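Local coordinates for protein extracellular ligand-binding receptor (Desulfohalobium retbaense DSM 5692, PDB 5ERE) that binds 2-oxo-4-methylpentanoate in a periplasmic-binding-protein domain and cytosine in a Cache-like sensor domain, probably as an extracellular receptor for small solutes, at residues 27-32 and 261-266; 268-273 and 278-283. All coordinates share one frame; numbering follows the deposited sequence.

Interaction 1: 27-32 and 261-266; sequences LALAES and DLCTTL
Facing Ala28, the helix that presents Cys263 carries a doubly gripped carbonyl: Asp261 O accepts the helical bond from Thr265 N at 3.1 Å and a second from Thr265 OG1 at 2.9 Å. The hydroxyl comes in 19° out of the carbonyl plane, and it is also hydrogen-bonded to Tyr284 OH, which ties helix 254-271 to the next helix in the chain. Both segments belong to a periplasmic-binding-protein domain of the leucine-binding family, in which the chain comes back, late in this domain, so that helix 254-271 packs beside helix 15-32 of the N-terminal lobe, usual for this two-lobed fold. Leu262 and Leu266 of the returning helix meet strand 88-92 of the five-stranded parallel sheet of that lobe.

The contact illustrates how small residues let helices come close, for the CA atoms of Ala28 and Cys263 lie only 6.2 Å apart. Ala28 CB meets Cys263 CB at 3.6 Å, methyl against methylene, and no hydrogen bond runs between the two segments. Leu29 approaches from the flank; its first torsion, at -116°, departs from the staggered positions and swings CD1 over to Cys263. Glu31 OE2 is hydrogen-bonded to Tyr260 OH, a polar link between the same two helices. With chi1 at -60°, Cys263 SG sits beside its own backbone N, 4.1 Å from both Ala28 CB and Leu29 CD1.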
ATOM      1  N   LEU A  27      -8.990 -22.072  21.257  1.00 42.16           N
ATOM      2  CA  LEU A  27     -10.390 -21.670  21.105  1.00 44.09           C
ATOM      3  C   LEU A  27     -10.979 -22.129  19.744  1.00 48.50           C
ATOM      4  O   LEU A  27     -12.105 -22.651  19.657  1.00 48.91           O
ATOM      5  CB  LEU A  27     -10.491 -20.161  21.273  1.00 37.70           C
ATOM      6  CG  LEU A  27     -11.886 -19.557  21.279  1.00 46.18           C
ATOM      7  CD1 LEU A  27     -12.638 -20.010  22.503  1.00 56.43           C
ATOM      8  CD2 LEU A  27     -11.743 -18.072  21.305  1.00 52.35           C
ATOM      9  N   ALA A  28     -10.179 -21.956  18.697  1.00 37.51           N
ATOM     10  CA  ALA A  28     -10.520 -22.307  17.331  1.00 44.24           C
ATOM     11  C   ALA A  28     -10.754 -23.818  17.158  1.00 46.23           C
ATOM     12  O   ALA A  28     -11.660 -24.248  16.428  1.00 47.90           O
ATOM     13  CB  ALA A  28      -9.424 -21.842  16.409  1.00 36.88           C
ATOM     14  N   LEU A  29      -9.935 -24.617  17.832  1.00 54.34           N
ATOM     15  CA  LEU A  29      -9.989 -26.064  17.670  1.00 64.69           C
ATOM     16  C   LEU A  29     -11.193 -26.669  18.367  1.00 69.40           C
ATOM     17  O   LEU A  29     -11.824 -27.573  17.840  1.00 78.57           O
ATOM     18  CB  LEU A  29      -8.725 -26.723  18.212  1.00 62.32           C
ATOM     19  CG  LEU A  29      -7.931 -27.416  17.114  1.00 67.54           C
ATOM     20  CD1 LEU A  29      -7.357 -26.339  16.231  1.00 67.94           C
ATOM     21  CD2 LEU A  29      -6.848 -28.312  17.685  1.00 69.27           C
ATOM     22  N   ALA A  30     -11.480 -26.174  19.567  1.00 58.86           N
ATOM     23  CA  ALA A  30     -12.603 -26.648  20.342  1.00 61.87           C
ATOM     24  C   ALA A  30     -13.916 -26.555  19.537  1.00 67.67           C
ATOM     25  O   ALA A  30     -14.706 -27.491  19.545  1.00 77.45           O
ATOM     26  CB  ALA A  30     -12.704 -25.860  21.633  1.00 49.54           C
ATOM     27  N   GLU A  31     -14.113 -25.444  18.821  1.00 69.23           N
ATOM     28  CA  GLU A  31     -15.360 -25.187  18.098  1.00 81.23           C
ATOM     29  C   GLU A  31     -15.454 -25.914  16.750  1.00 91.32           C
ATOM     30  O   GLU A  31     -16.534 -26.357  16.361  1.00 98.30           O
ATOM     31  CB  GLU A  31     -15.548 -23.673  17.874  1.00 77.98           C
ATOM     32  CG  GLU A  31     -14.572 -23.019  16.897  1.00 78.89           C
ATOM     33  CD  GLU A  31     -15.137 -21.779  16.207  1.00 86.03           C
ATOM     34  OE1 GLU A  31     -15.406 -20.767  16.893  1.00 89.79           O
ATOM     35  OE2 GLU A  31     -15.304 -21.823  14.966  1.00 89.39           O
ATOM     36  N   SER A  32     -14.328 -26.022  16.045  1.00 90.47           N
ATOM     37  CA  SER A  32     -14.294 -26.623  14.709  1.00 93.15           C
ATOM     38  C   SER A  32     -14.567 -28.126  14.734  1.00 95.37           C
ATOM     39  O   SER A  32     -14.815 -28.732  13.691  1.00 99.72           O
ATOM     40  CB  SER A  32     -12.939 -26.369  14.040  1.00 85.59           C
ATOM     41  OG  SER A  32     -12.988 -25.226  13.206  1.00 76.20           O
ATOM     42  N   ASP A 261      -7.633 -17.607  12.119  1.00 40.37           N
ATOM     43  CA  ASP A 261      -7.900 -17.910  10.704  1.00 32.46           C
ATOM     44  C   ASP A 261      -7.039 -19.050  10.162  1.00 36.61           C
ATOM     45  O   ASP A 261      -7.489 -19.825   9.288  1.00 37.85           O
ATOM     46  CB  ASP A 261      -7.713 -16.696   9.804  1.00 34.72           C
ATOM     47  CG  ASP A 261      -8.874 -15.726   9.868  1.00 40.91           C
ATOM     48  OD1 ASP A 261      -9.828 -15.978  10.638  1.00 41.44           O
ATOM     49  OD2 ASP A 261      -8.820 -14.702   9.144  1.00 43.10           O
ATOM     50  N   LEU A 262      -5.828 -19.183  10.662  1.00 38.94           N
ATOM     51  CA  LEU A 262      -5.028 -20.339  10.308  1.00 37.27           C
ATOM     52  C   LEU A 262      -5.713 -21.632  10.724  1.00 34.95           C
ATOM     53  O   LEU A 262      -5.762 -22.575   9.940  1.00 35.55           O
ATOM     54  CB  LEU A 262      -3.664 -20.291  10.961  1.00 31.82           C
ATOM     55  CG  LEU A 262      -2.954 -21.654  10.907  1.00 41.29           C
ATOM     56  CD1 LEU A 262      -2.713 -22.011   9.469  1.00 43.85           C
ATOM     57  CD2 LEU A 262      -1.671 -21.554  11.625  1.00 49.55           C
ATOM     58  N   CYS A 263      -6.197 -21.709  11.968  1.00 38.50           N
ATOM     59  CA  CYS A 263      -6.850 -22.962  12.412  1.00 33.35           C
ATOM     60  C   CYS A 263      -8.093 -23.248  11.645  1.00 38.96           C
ATOM     61  O   CYS A 263      -8.354 -24.406  11.315  1.00 45.20           O
ATOM     62  CB  CYS A 263      -7.175 -22.969  13.903  1.00 40.76           C
ATOM     63  SG  CYS A 263      -5.719 -22.800  14.880  1.00 53.27           S
ATOM     64  N   THR A 264      -8.878 -22.217  11.368  1.00 45.52           N
ATOM     65  CA  THR A 264     -10.151 -22.402  10.657  1.00 44.07           C
ATOM     66  C   THR A 264      -9.916 -23.022   9.282  1.00 44.73           C
ATOM     67  O   THR A 264     -10.562 -23.994   8.885  1.00 46.13           O
ATOM     68  CB  THR A 264     -10.879 -21.035  10.514  1.00 40.59           C
ATOM     69  OG1 THR A 264     -11.350 -20.642  11.809  1.00 51.51           O
ATOM     70  CG2 THR A 264     -12.032 -21.100   9.539  1.00 55.10           C
ATOM     71  N   THR A 265      -8.965 -22.451   8.556  1.00 41.42           N
ATOM     72  CA  THR A 265      -8.771 -22.842   7.178  1.00 40.81           C
ATOM     73  C   THR A 265      -7.991 -24.154   7.092  1.00 43.87           C
ATOM     74  O   THR A 265      -8.292 -24.971   6.236  1.00 42.71           O
ATOM     75  CB  THR A 265      -8.084 -21.724   6.393  1.00 39.39           C
ATOM     76  OG1 THR A 265      -6.805 -21.425   6.976  1.00 34.83           O
ATOM     77  CG2 THR A 265      -8.994 -20.492   6.410  1.00 43.96           C
ATOM     78  N   LEU A 266      -7.020 -24.368   7.978  1.00 44.55           N
ATOM     79  CA  LEU A 266      -6.270 -25.609   7.985  1.00 44.05           C
ATOM     80  C   LEU A 266      -7.145 -26.795   8.385  1.00 41.34           C
ATOM     81  O   LEU A 266      -6.965 -27.891   7.876  1.00 40.41           O
ATOM     82  CB  LEU A 266      -5.069 -25.519   8.927  1.00 43.25           C
ATOM     83  CG  LEU A 266      -4.044 -26.656   8.870  1.00 43.57           C
ATOM     84  CD1 LEU A 266      -3.435 -26.768   7.487  1.00 43.05           C
ATOM     85  CD2 LEU A 266      -2.920 -26.402   9.893  1.00 46.31           C
TER

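Interaction 2: 268-273 and 278-283; sequences RALEQG and KALFEW. With CA (calcium ion), chain E.
Trp283 lays its indole against Ala269, and the side chain can be followed outward atom by atom. From CB the chain extends anti to the backbone N (chi1 -178°), which carries the ring across to helix 254-271, where Trp283 CG meets Ala269 CB at 3.6 Å. The same methyl stands over the face of the five-membered ring, 3.4 Å from Ala269 CB to the centroid and 6° off the normal, a nearly axial CH-pi contact that also takes in CD1, NE1, CD2 and CE2. Further out, Trp283 CZ2 comes 3.6 Å from Ala269 N, alongside the backbone leading from Arg268. At the far rim Trp283 CZ3 reaches Gln272 CB at 3.8 Å and Trp283 CH2 touches Gln272 CG; the amide of Gln272 is inclined 51° to the ring.

This is packing between two consecutive helices of the periplasmic-binding-protein domain, 254-271 and 277-284, joined by a short turn in which Gly273 has positive phi. Leu280, about one turn before Trp283, sends CD2 to Ala269 CB at 3.8 Å and on to Leu270 CD2, the two leucines crossing at about a right angle. An alanine in place of Trp283 would probably leave the Ala269 methyl without its aromatic cover and Gln272 without the surface it rests on.

Next to the tryptophan, Glu282 holds the calcium ion twice, through O at 2.2 Å and OE2 at 2.4 Å, while Ala285 O and Asn287 OD1 provide two further ligands.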
ATOM      1  N   ARG A 268     -10.277 -27.049   7.704  1.00 42.00           N
ATOM      2  CA  ARG A 268     -11.114 -27.350   6.545  1.00 43.84           C
ATOM      3  C   ARG A 268     -10.248 -28.121   5.549  1.00 42.76           C
ATOM      4  O   ARG A 268     -10.708 -29.114   5.001  1.00 47.41           O
ATOM      5  CB  ARG A 268     -11.710 -26.072   5.909  1.00 40.62           C
ATOM      6  CG  ARG A 268     -12.887 -25.398   6.673  1.00 55.87           C
ATOM      7  CD  ARG A 268     -12.939 -23.826   6.545  1.00 59.03           C
ATOM      8  NE  ARG A 268     -12.825 -23.367   5.157  1.00 71.51           N
ATOM      9  CZ  ARG A 268     -12.530 -22.124   4.767  1.00 57.61           C
ATOM     10  NH1 ARG A 268     -12.326 -21.153   5.646  1.00 63.78           N
ATOM     11  NH2 ARG A 268     -12.462 -21.865   3.459  1.00 70.91           N
ATOM     12  N   ALA A 269      -8.984 -27.704   5.353  1.00 38.62           N
ATOM     13  CA  ALA A 269      -8.079 -28.440   4.449  1.00 42.88           C
ATOM     14  C   ALA A 269      -7.869 -29.892   4.884  1.00 40.81           C
ATOM     15  O   ALA A 269      -7.856 -30.781   4.055  1.00 49.30           O
ATOM     16  CB  ALA A 269      -6.694 -27.727   4.331  1.00 37.24           C
ATOM     17  N   LEU A 270      -7.698 -30.148   6.175  1.00 45.70           N
ATOM     18  CA  LEU A 270      -7.372 -31.507   6.590  1.00 47.97           C
ATOM     19  C   LEU A 270      -8.627 -32.413   6.533  1.00 56.97           C
ATOM     20  O   LEU A 270      -8.504 -33.602   6.238  1.00 65.76           O
ATOM     21  CB  LEU A 270      -6.710 -31.494   7.974  1.00 43.57           C
ATOM     22  CG  LEU A 270      -5.319 -30.806   8.003  1.00 46.52           C
ATOM     23  CD1 LEU A 270      -4.742 -30.657   9.417  1.00 43.90           C
ATOM     24  CD2 LEU A 270      -4.358 -31.598   7.169  1.00 47.33           C
ATOM     25  N   GLU A 271      -9.820 -31.839   6.718  1.00 55.60           N
ATOM     26  CA  GLU A 271     -11.091 -32.551   6.483  1.00 67.67           C
ATOM     27  C   GLU A 271     -11.284 -33.033   5.040  1.00 76.35           C
ATOM     28  O   GLU A 271     -11.692 -34.168   4.798  1.00 78.55           O
ATOM     29  CB  GLU A 271     -12.275 -31.655   6.823  1.00 60.31           C
ATOM     30  CG  GLU A 271     -12.642 -31.620   8.285  1.00 79.29           C
ATOM     31  CD  GLU A 271     -13.936 -30.849   8.518  1.00 98.64           C
ATOM     32  OE1 GLU A 271     -14.159 -29.832   7.814  1.00 88.61           O
ATOM     33  OE2 GLU A 271     -14.733 -31.272   9.389  1.00115.27           O
ATOM     34  N   GLN A 272     -11.021 -32.131   4.095  1.00 75.64           N
ATOM     35  CA  GLN A 272     -11.126 -32.404   2.664  1.00 77.57           C
ATOM     36  C   GLN A 272     -10.025 -33.322   2.100  1.00 83.85           C
ATOM     37  O   GLN A 272      -9.834 -33.383   0.881  1.00 79.67           O
ATOM     38  CB  GLN A 272     -11.115 -31.079   1.892  1.00 66.23           C
ATOM     39  CG  GLN A 272     -12.419 -30.308   1.948  1.00 68.18           C
ATOM     40  CD  GLN A 272     -13.521 -31.000   1.162  1.00 70.85           C
ATOM     41  OE1 GLN A 272     -13.549 -30.950  -0.070  1.00 65.74           O
ATOM     42  NE2 GLN A 272     -14.421 -31.665   1.873  1.00 72.86           N
ATOM     43  N   GLY A 273      -9.297 -34.019   2.976  1.00 81.85           N
ATOM     44  CA  GLY A 273      -8.344 -35.034   2.544  1.00 77.98           C
ATOM     45  C   GLY A 273      -6.993 -34.514   2.081  1.00 75.82           C
ATOM     46  O   GLY A 273      -6.095 -35.291   1.758  1.00 72.29           O
ATOM     47  N   LYS A 278       2.233 -30.573  -0.996  1.00 41.55           N
ATOM     48  CA  LYS A 278       1.782 -29.959  -2.223  1.00 42.86           C
ATOM     49  C   LYS A 278       0.288 -29.663  -2.165  1.00 34.52           C
ATOM     50  O   LYS A 278      -0.167 -28.642  -2.657  1.00 37.44           O
ATOM     51  CB  LYS A 278       2.069 -30.866  -3.425  1.00 62.27           C
ATOM     52  CG  LYS A 278       3.503 -30.805  -3.930  1.00 76.44           C
ATOM     53  CD  LYS A 278       3.624 -31.174  -5.426  1.00 82.12           C
ATOM     54  CE  LYS A 278       3.087 -30.060  -6.342  1.00 81.46           C
ATOM     55  NZ  LYS A 278       3.655 -30.137  -7.729  1.00 86.44           N
ATOM     56  N   ALA A 279      -0.488 -30.580  -1.620  1.00 42.84           N
ATOM     57  CA  ALA A 279      -1.939 -30.389  -1.613  1.00 45.44           C
ATOM     58  C   ALA A 279      -2.292 -29.274  -0.616  1.00 41.92           C
ATOM     59  O   ALA A 279      -3.195 -28.465  -0.840  1.00 38.77           O
ATOM     60  CB  ALA A 279      -2.651 -31.679  -1.261  1.00 48.71           C
ATOM     61  N   LEU A 280      -1.571 -29.244   0.487  1.00 42.16           N
ATOM     62  CA  LEU A 280      -1.840 -28.260   1.524  1.00 37.34           C
ATOM     63  C   LEU A 280      -1.449 -26.870   1.041  1.00 36.55           C
ATOM     64  O   LEU A 280      -2.169 -25.907   1.284  1.00 39.80           O
ATOM     65  CB  LEU A 280      -1.124 -28.643   2.810  1.00 38.03           C
ATOM     66  CG  LEU A 280      -1.872 -29.722   3.570  1.00 39.64           C
ATOM     67  CD1 LEU A 280      -1.031 -30.314   4.648  1.00 43.43           C
ATOM     68  CD2 LEU A 280      -3.157 -29.194   4.147  1.00 41.86           C
ATOM     69  N   PHE A 281      -0.316 -26.766   0.352  1.00 45.23           N
ATOM     70  CA  PHE A 281       0.102 -25.502  -0.246  1.00 40.59           C
ATOM     71  C   PHE A 281      -0.940 -25.022  -1.283  1.00 41.95           C
ATOM     72  O   PHE A 281      -1.381 -23.865  -1.242  1.00 39.79           O
ATOM     73  CB  PHE A 281       1.504 -25.659  -0.862  1.00 37.76           C
ATOM     74  CG  PHE A 281       2.162 -24.365  -1.279  1.00 44.47           C
ATOM     75  CD1 PHE A 281       1.838 -23.759  -2.477  1.00 39.98           C
ATOM     76  CD2 PHE A 281       3.149 -23.784  -0.484  1.00 37.37           C
ATOM     77  CE1 PHE A 281       2.446 -22.590  -2.864  1.00 41.61           C
ATOM     78  CE2 PHE A 281       3.765 -22.610  -0.865  1.00 39.45           C
ATOM     79  CZ  PHE A 281       3.422 -22.004  -2.046  1.00 40.09           C
ATOM     80  N   GLU A 282      -1.383 -25.912  -2.166  1.00 40.40           N
ATOM     81  CA  GLU A 282      -2.352 -25.532  -3.191  1.00 38.57           C
ATOM     82  C   GLU A 282      -3.717 -25.121  -2.593  1.00 34.52           C
ATOM     83  O   GLU A 282      -4.471 -24.313  -3.167  1.00 33.93           O
ATOM     84  CB  GLU A 282      -2.551 -26.686  -4.206  1.00 42.56           C
ATOM     85  CG  GLU A 282      -3.572 -26.344  -5.295  1.00 40.71           C
ATOM     86  CD  GLU A 282      -3.160 -25.147  -6.145  1.00 41.31           C
ATOM     87  OE1 GLU A 282      -2.061 -25.238  -6.742  1.00 45.78           O
ATOM     88  OE2 GLU A 282      -3.892 -24.112  -6.188  1.00 45.70           O
ATOM     89  N   TRP A 283      -4.047 -25.699  -1.457  1.00 36.02           N
ATOM     90  CA  TRP A 283      -5.238 -25.286  -0.738  1.00 33.03           C
ATOM     91  C   TRP A 283      -5.271 -23.782  -0.538  1.00 40.55           C
ATOM     92  O   TRP A 283      -6.329 -23.137  -0.620  1.00 42.44           O
ATOM     93  CB  TRP A 283      -5.278 -25.972   0.619  1.00 32.94           C
ATOM     94  CG  TRP A 283      -6.474 -25.637   1.376  1.00 35.45           C
ATOM     95  CD1 TRP A 283      -6.624 -24.619   2.273  1.00 34.59           C
ATOM     96  CD2 TRP A 283      -7.739 -26.301   1.290  1.00 35.62           C
ATOM     97  NE1 TRP A 283      -7.906 -24.616   2.765  1.00 42.99           N
ATOM     98  CE2 TRP A 283      -8.614 -25.631   2.175  1.00 45.71           C
ATOM     99  CE3 TRP A 283      -8.214 -27.393   0.556  1.00 42.59           C
ATOM    100  CZ2 TRP A 283      -9.916 -26.028   2.352  1.00 44.99           C
ATOM    101  CZ3 TRP A 283      -9.523 -27.791   0.737  1.00 43.00           C
ATOM    102  CH2 TRP A 283     -10.359 -27.100   1.623  1.00 41.32           C
TER
HETATM  103 CA    CA E 604      -5.392 -23.007  -4.752  1.00 38.44          CA

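Interactions 1 and 2 follow each other along the chain and share helix 254-271, their centres 14 Å apart. Its middle turns pack on helix 15-32 and also reach helix 277-284, which its C-terminal end meets through interaction 2, making it the element common to both contacts. The two meet directly where Leu266 CD1 lies 4.1 Å from Leu280 CD2, and where Thr265 O packs 3.5 Å from Trp283 NE1. All four segments belong to the periplasmic-binding-protein domain. Helix 254-271 thus links an early helix of the sequence to the region of the calcium site, while Phe255, near its other end, lines the 2-oxo-4-methylpentanoate pocket.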